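Intradiol ring-cleavage dioxygenase (Streptomyces sp. SirexAA-E, PDB 4ILV) is a secreted enzyme, also carrying a carbohydrate-binding module, that probably cleaves catechol-type rings between their two hydroxyl-bearing carbons, using oxygen and non-haem iron(III). Local coordinates at residues 84-89 with 114-119. Sequence-based numbering, arbitrary orientation.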
loop_
_atom_site.group_PDB
_atom_site.type_symbol
_atom_site.label_atom_id
_atom_site.label_comp_id
_atom_site.label_asym_id
_atom_site.label_seq_id
_atom_site.Cartn_x
_atom_site.Cartn_y
_atom_site.Cartn_z
ATOM N N LEU A 84 5.905 -6.373 4.216
ATOM C CA LEU A 84 5.062 -5.274 3.762
ATOM C C LEU A 84 3.904 -5.061 4.746
ATOM O O LEU A 84 3.092 -5.951 4.943
ATOM C CB LEU A 84 4.506 -5.565 2.371
ATOM C CG LEU A 84 5.575 -5.672 1.277
ATOM C CD1 LEU A 84 4.964 -6.245 0.022
ATOM C CD2 LEU A 84 6.149 -4.290 1.002
ATOM N N ASP A 85 3.845 -3.885 5.348
ATOM C CA ASP A 85 2.879 -3.585 6.396
ATOM C C ASP A 85 1.997 -2.452 5.894
ATOM O O ASP A 85 2.446 -1.314 5.793
ATOM C CB ASP A 85 3.639 -3.181 7.663
ATOM C CG ASP A 85 2.729 -3.006 8.894
ATOM O OD1 ASP A 85 1.558 -3.446 8.863
ATOM O OD2 ASP A 85 3.206 -2.438 9.906
ATOM N N PHE A 86 0.748 -2.773 5.563
ATOM C CA PHE A 86 -0.169 -1.806 4.962
ATOM C C PHE A 86 -1.140 -1.233 5.996
ATOM O O PHE A 86 -1.575 -1.937 6.906
ATOM C CB PHE A 86 -0.993 -2.478 3.861
ATOM C CG PHE A 86 -0.208 -2.857 2.622
ATOM C CD1 PHE A 86 0.007 -1.927 1.621
ATOM C CD2 PHE A 86 0.255 -4.149 2.438
ATOM C CE1 PHE A 86 0.682 -2.270 0.467
ATOM C CE2 PHE A 86 0.937 -4.508 1.282
ATOM C CZ PHE A 86 1.153 -3.571 0.298
ATOM N N TRP A 87 -1.471 0.046 5.869
ATOM C CA TRP A 87 -2.620 0.589 6.589
ATOM C C TRP A 87 -3.283 1.697 5.757
ATOM O O TRP A 87 -2.650 2.257 4.856
ATOM C CB TRP A 87 -2.250 1.041 8.016
ATOM C CG TRP A 87 -1.417 2.281 8.102
ATOM C CD1 TRP A 87 -1.847 3.533 8.465
ATOM C CD2 TRP A 87 -0.012 2.397 7.850
ATOM N NE1 TRP A 87 -0.799 4.417 8.438
ATOM C CE2 TRP A 87 0.339 3.748 8.068
ATOM C CE3 TRP A 87 0.978 1.498 7.438
ATOM C CZ2 TRP A 87 1.641 4.222 7.892
ATOM C CZ3 TRP A 87 2.275 1.971 7.264
ATOM C CH2 TRP A 87 2.593 3.321 7.491
ATOM N N GLN A 88 -4.551 1.992 6.041
ATOM C CA GLN A 88 -5.330 2.889 5.185
ATOM C C GLN A 88 -6.643 3.263 5.835
ATOM O O GLN A 88 -7.074 2.617 6.789
ATOM C CB GLN A 88 -5.675 2.202 3.864
ATOM C CG GLN A 88 -6.670 1.037 4.049
ATOM C CD GLN A 88 -7.209 0.492 2.747
ATOM O OE1 GLN A 88 -6.574 -0.339 2.095
ATOM N NE2 GLN A 88 -8.391 0.954 2.358
ATOM N N ALA A 89 -7.300 4.277 5.285
ATOM C CA ALA A 89 -8.635 4.647 5.755
ATOM C C ALA A 89 -9.677 3.702 5.181
ATOM O O ALA A 89 -9.439 3.062 4.149
ATOM C CB ALA A 89 -8.955 6.083 5.360
ATOM N N PHE A 114 3.547 -9.806 -3.925
ATOM C CA PHE A 114 2.598 -9.537 -2.833
ATOM C C PHE A 114 1.192 -9.343 -3.395
ATOM O O PHE A 114 1.036 -9.066 -4.590
ATOM C CB PHE A 114 2.985 -8.277 -2.060
ATOM C CG PHE A 114 2.761 -7.007 -2.840
ATOM C CD1 PHE A 114 1.597 -6.261 -2.669
ATOM C CD2 PHE A 114 3.719 -6.556 -3.740
ATOM C CE1 PHE A 114 1.377 -5.099 -3.401
ATOM C CE2 PHE A 114 3.515 -5.383 -4.476
ATOM C CZ PHE A 114 2.344 -4.650 -4.298
ATOM N N THR A 115 0.190 -9.489 -2.525
ATOM C CA THR A 115 -1.193 -9.184 -2.859
ATOM C C THR A 115 -1.903 -8.592 -1.658
ATOM O O THR A 115 -1.714 -9.053 -0.533
ATOM C CB THR A 115 -1.984 -10.431 -3.266
ATOM O OG1 THR A 115 -1.158 -11.290 -4.052
ATOM C CG2 THR A 115 -3.189 -10.024 -4.070
ATOM N N LEU A 116 -2.732 -7.587 -1.908
ATOM C CA LEU A 116 -3.508 -6.956 -0.841
ATOM C C LEU A 116 -4.946 -6.833 -1.285
ATOM O O LEU A 116 -5.236 -6.128 -2.250
ATOM C CB LEU A 116 -2.979 -5.565 -0.537
ATOM C CG LEU A 116 -3.753 -4.838 0.578
ATOM C CD1 LEU A 116 -3.453 -5.462 1.917
ATOM C CD2 LEU A 116 -3.385 -3.379 0.585
ATOM N N ARG A 117 -5.846 -7.540 -0.607
ATOM C CA ARG A 117 -7.267 -7.409 -0.912
ATOM C C ARG A 117 -7.897 -6.423 0.058
ATOM O O ARG A 117 -7.851 -6.632 1.273
ATOM C CB ARG A 117 -7.983 -8.746 -0.813
ATOM C CG ARG A 117 -9.445 -8.637 -1.235
ATOM C CD ARG A 117 -10.235 -9.873 -0.851
ATOM N NE ARG A 117 -11.672 -9.679 -1.037
ATOM C CZ ARG A 117 -12.598 -10.464 -0.494
ATOM N NH1 ARG A 117 -12.228 -11.485 0.272
ATOM N NH2 ARG A 117 -13.890 -10.225 -0.704
ATOM N N THR A 118 -8.501 -5.362 -0.468
ATOM C CA THR A 118 -8.966 -4.281 0.403
ATOM C C THR A 118 -10.149 -3.573 -0.258
ATOM O O THR A 118 -10.788 -4.147 -1.132
ATOM C CB THR A 118 -7.777 -3.314 0.731
ATOM O OG1 THR A 118 -8.178 -2.334 1.692
ATOM C CG2 THR A 118 -7.231 -2.624 -0.538
ATOM N N ILE A 119 -10.483 -2.360 0.176
ATOM C CA ILE A 119 -11.428 -1.538 -0.594
ATOM C C ILE A 119 -10.754 -0.212 -0.898
ATOM O O ILE A 119 -9.743 0.118 -0.286
ATOM C CB ILE A 119 -12.830 -1.329 0.112
ATOM C CG1 ILE A 119 -12.679 -0.996 1.593
ATOM C CG2 ILE A 119 -13.668 -2.603 0.013
ATOM C CD1 ILE A 119 -12.238 0.430 1.896
#
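Leu116 lays its methyl CD2 over one face of the Phe86 ring, 4.0 Å from the ring centroid and 18° off the normal, a CH-pi contact offset toward the rim at CG and CD1. The CZ corner of the same ring meets Phe114 obliquely, 4.0 Å from CE1, and Leu84 CD1 closes on Phe114 CB at 3.5 Å. These large apolar side chains suit the interior of a beta sandwich: strands 83-87 and 113-119 belong to different sheets, the axes of 84-87 and 114-119 come within 9.8 Å and run in nearly the same direction, and alternate residues fill the space between. With CG anti to the backbone N (chi1 180°), Leu116 slides past Phe86 and presents its methyls to the ring.

At the far end of the pairing the contact turns polar. The primary amide of Gln88 offers both an acceptor and two N-H groups. Threonine suits position 118, buried and facing inward, because its OG1 can donate to Gln88 OE1 (2.6 Å), from above the carbonyl plane. Gln88 NE2 gives an almost straight bond (175°) to Ile119 O at 3.1 Å and another to Ala89 O at 3.0 Å, both acceptors lying in the amide plane. A leucine here would probably leave the Thr118 hydroxyl and the Ile119 and Ala89 carbonyls without the amide that now pairs with them. Three bonds thus fix the amide's rotation, and two of them link the end of strand 83-87 to strand 113-119, where the side chain of Ala89 lies about 6 Å from the bound iron(III).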